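Local coordinates for protein beta-1,3-glucosyltransferase (Paecilomyces sp. J18, PDB 5JVV) that probably acts on carbohydrates as an enzyme of the GH16 family, whose members share a curved beta-sandwich (jelly-roll) fold, at residues Tyr3-Ser8 with Tyr293-Thr298. Sequence-based numbering, arbitrary orientation. Where two conformers were deposited one is given.
Sequences YTLKDS and YLKTYT
Opposite T296 the N-terminal strand fits in two residues, K6 and D7, a classic beta bulge in its antiparallel pairing with the C-terminal strand. The backbone O of T296 takes the amide of K6 (N to O 2.8 Å), and its backbone N donates to D7 O at 2.9 Å. The amide of D7 also points at T296, but its bond goes to the side chain, with D7 N 3.0 Å from T296 OG1 at a somewhat bent N-H...O angle of 147°. With chi1 at 60°, OG1 sits between the T296 backbone N and carbonyl carbon, alongside D7 CB. K6 carries its aliphatic chain past this hydroxyl to T298 CG2, before bending at its end into a long salt bridge with D7.

Beyond the bulge, T4 and T298 exchange two bonds: T4 N to the terminal T298 O at 2.7 Å, and T298 N back to T4 O at 2.9 Å. A water donates to the same T298 O and also meets T4 OG1, while the edge of the Y3 ring runs beside the T298 carboxylate carbon.

On the sheet face bearing L5, S8, K295 and Y297, L5 CD1 makes a CH-pi contact over the Y297 ring, 4.0 Å from its centroid. Further along, S8 OG rests against K295 CE.

Y3 OH hydrogen-bonds Q189, and K295 NZ pairs with D212. Strand 84-90 forms backbone bonds with Y293, K295 and Y297, so strand 289-297 lies between it and strand 5-9, joining both chain ends to one antiparallel sheet.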
loop_
_atom_site.group_PDB
_atom_site.type_symbol
_atom_site.label_atom_id
_atom_site.label_comp_id
_atom_site.label_asym_id
_atom_site.label_seq_id
_atom_site.Cartn_x
_atom_site.Cartn_y
_atom_site.Cartn_z
ATOM N N TYR A 3 1.964 24.817 -0.309
ATOM C CA TYR A 3 2.765 23.818 0.399
ATOM C C TYR A 3 4.277 23.957 0.171
ATOM O O TYR A 3 4.716 24.288 -0.930
ATOM C CB TYR A 3 2.327 22.415 -0.042
ATOM C CG TYR A 3 0.967 21.984 0.469
ATOM C CD1 TYR A 3 -0.146 21.970 -0.367
ATOM C CD2 TYR A 3 0.799 21.590 1.782
ATOM C CE1 TYR A 3 -1.391 21.568 0.104
ATOM C CE2 TYR A 3 -0.435 21.190 2.264
ATOM C CZ TYR A 3 -1.527 21.179 1.423
ATOM O OH TYR A 3 -2.750 20.780 1.922
ATOM N N THR A 4 5.068 23.698 1.213
ATOM C CA THR A 4 6.527 23.739 1.131
ATOM C C THR A 4 7.096 22.316 1.149
ATOM O O THR A 4 6.636 21.484 1.928
ATOM C CB THR A 4 7.121 24.524 2.323
ATOM O OG1 THR A 4 6.536 25.832 2.380
ATOM C CG2 THR A 4 8.625 24.656 2.187
ATOM N N LEU A 5 8.099 22.045 0.315
ATOM C CA LEU A 5 8.729 20.722 0.279
ATOM C C LEU A 5 9.415 20.409 1.604
ATOM O O LEU A 5 10.242 21.186 2.084
ATOM C CB LEU A 5 9.735 20.627 -0.880
ATOM C CG LEU A 5 10.483 19.306 -1.077
ATOM C CD1 LEU A 5 9.561 18.211 -1.620
ATOM C CD2 LEU A 5 11.685 19.499 -1.988
ATOM N N LYS A 6 9.061 19.272 2.190
ATOM C CA LYS A 6 9.631 18.847 3.461
ATOM C C LYS A 6 10.749 17.842 3.195
ATOM O O LYS A 6 11.929 18.160 3.360
ATOM C CB LYS A 6 8.553 18.236 4.363
ATOM C CG LYS A 6 9.044 17.801 5.748
ATOM C CD LYS A 6 7.927 17.149 6.560
ATOM C CE LYS A 6 8.337 16.905 8.012
ATOM N NZ LYS A 6 9.448 15.927 8.132
ATOM N N ASP A 7 10.382 16.636 2.776
ATOM C CA ASP A 7 11.373 15.629 2.405
ATOM C C ASP A 7 11.277 15.273 0.928
ATOM O O ASP A 7 10.179 15.140 0.382
ATOM C CB ASP A 7 11.177 14.348 3.228
ATOM C CG ASP A 7 11.431 14.554 4.708
ATOM O OD1 ASP A 7 11.528 15.719 5.139
ATOM O OD2 ASP A 7 11.520 13.546 5.443
ATOM N N SER A 8 12.432 15.096 0.289
ATOM C CA SER A 8 12.482 14.549 -1.056
ATOM C C SER A 8 13.359 13.304 -1.025
ATOM O O SER A 8 14.574 13.396 -0.817
ATOM C CB SER A 8 13.057 15.573 -2.035
ATOM O OG SER A 8 13.171 14.995 -3.315
ATOM N N TYR A 293 10.170 7.987 -6.478
ATOM C CA TYR A 293 10.445 8.914 -5.387
ATOM C C TYR A 293 9.298 9.030 -4.422
ATOM O O TYR A 293 8.164 8.658 -4.731
ATOM C CB TYR A 293 10.807 10.310 -5.908
ATOM C CG TYR A 293 9.709 11.070 -6.632
ATOM C CD1 TYR A 293 8.687 11.723 -5.933
ATOM C CD2 TYR A 293 9.725 11.179 -8.018
ATOM C CE1 TYR A 293 7.704 12.447 -6.611
ATOM C CE2 TYR A 293 8.755 11.900 -8.695
ATOM C CZ TYR A 293 7.748 12.528 -7.991
ATOM O OH TYR A 293 6.783 13.245 -8.672
ATOM N N LEU A 294 9.617 9.556 -3.244
ATOM C CA LEU A 294 8.611 9.904 -2.251
ATOM C C LEU A 294 8.886 11.333 -1.806
ATOM O O LEU A 294 9.978 11.637 -1.314
ATOM C CB LEU A 294 8.672 8.942 -1.060
ATOM C CG LEU A 294 7.763 9.261 0.130
ATOM C CD1 LEU A 294 6.312 9.312 -0.309
ATOM C CD2 LEU A 294 7.962 8.231 1.236
ATOM N N LYS A 295 7.915 12.215 -2.004
ATOM C CA LYS A 295 8.062 13.608 -1.592
ATOM C C LYS A 295 6.941 14.010 -0.645
ATOM O O LYS A 295 5.776 13.664 -0.867
ATOM C CB LYS A 295 8.121 14.536 -2.813
ATOM C CG LYS A 295 9.382 14.299 -3.643
ATOM C CD LYS A 295 9.437 15.090 -4.942
ATOM C CE LYS A 295 10.662 14.648 -5.737
ATOM N NZ LYS A 295 10.842 15.405 -7.004
ATOM N N THR A 296 7.289 14.722 0.427
ATOM C CA THR A 296 6.290 15.194 1.379
ATOM C C THR A 296 6.308 16.716 1.432
ATOM O O THR A 296 7.346 17.342 1.176
ATOM C CB THR A 296 6.538 14.623 2.781
ATOM O OG1 THR A 296 7.839 15.029 3.224
ATOM C CG2 THR A 296 6.472 13.107 2.765
ATOM N N TYR A 297 5.158 17.308 1.740
ATOM C CA TYR A 297 5.014 18.759 1.768
ATOM C C TYR A 297 4.209 19.161 2.992
ATOM O O TYR A 297 3.373 18.398 3.481
ATOM C CB TYR A 297 4.282 19.262 0.516
ATOM C CG TYR A 297 4.968 18.955 -0.792
ATOM C CD1 TYR A 297 5.723 19.924 -1.444
ATOM C CD2 TYR A 297 4.843 17.707 -1.387
ATOM C CE1 TYR A 297 6.347 19.647 -2.642
ATOM C CE2 TYR A 297 5.464 17.421 -2.581
ATOM C CZ TYR A 297 6.210 18.395 -3.205
ATOM O OH TYR A 297 6.826 18.100 -4.400
ATOM N N THR A 298 4.465 20.368 3.486
ATOM C CA THR A 298 3.714 20.905 4.613
ATOM C C THR A 298 3.133 22.255 4.236
ATOM O O THR A 298 3.616 22.914 3.312
ATOM C CB THR A 298 4.584 21.062 5.871
ATOM O OG1 THR A 298 5.572 22.073 5.651
ATOM C CG2 THR A 298 5.276 19.753 6.215
ATOM O OXT THR A 298 2.165 22.702 4.857
HETATM O O HOH W 1 3.665 25.480 3.758
#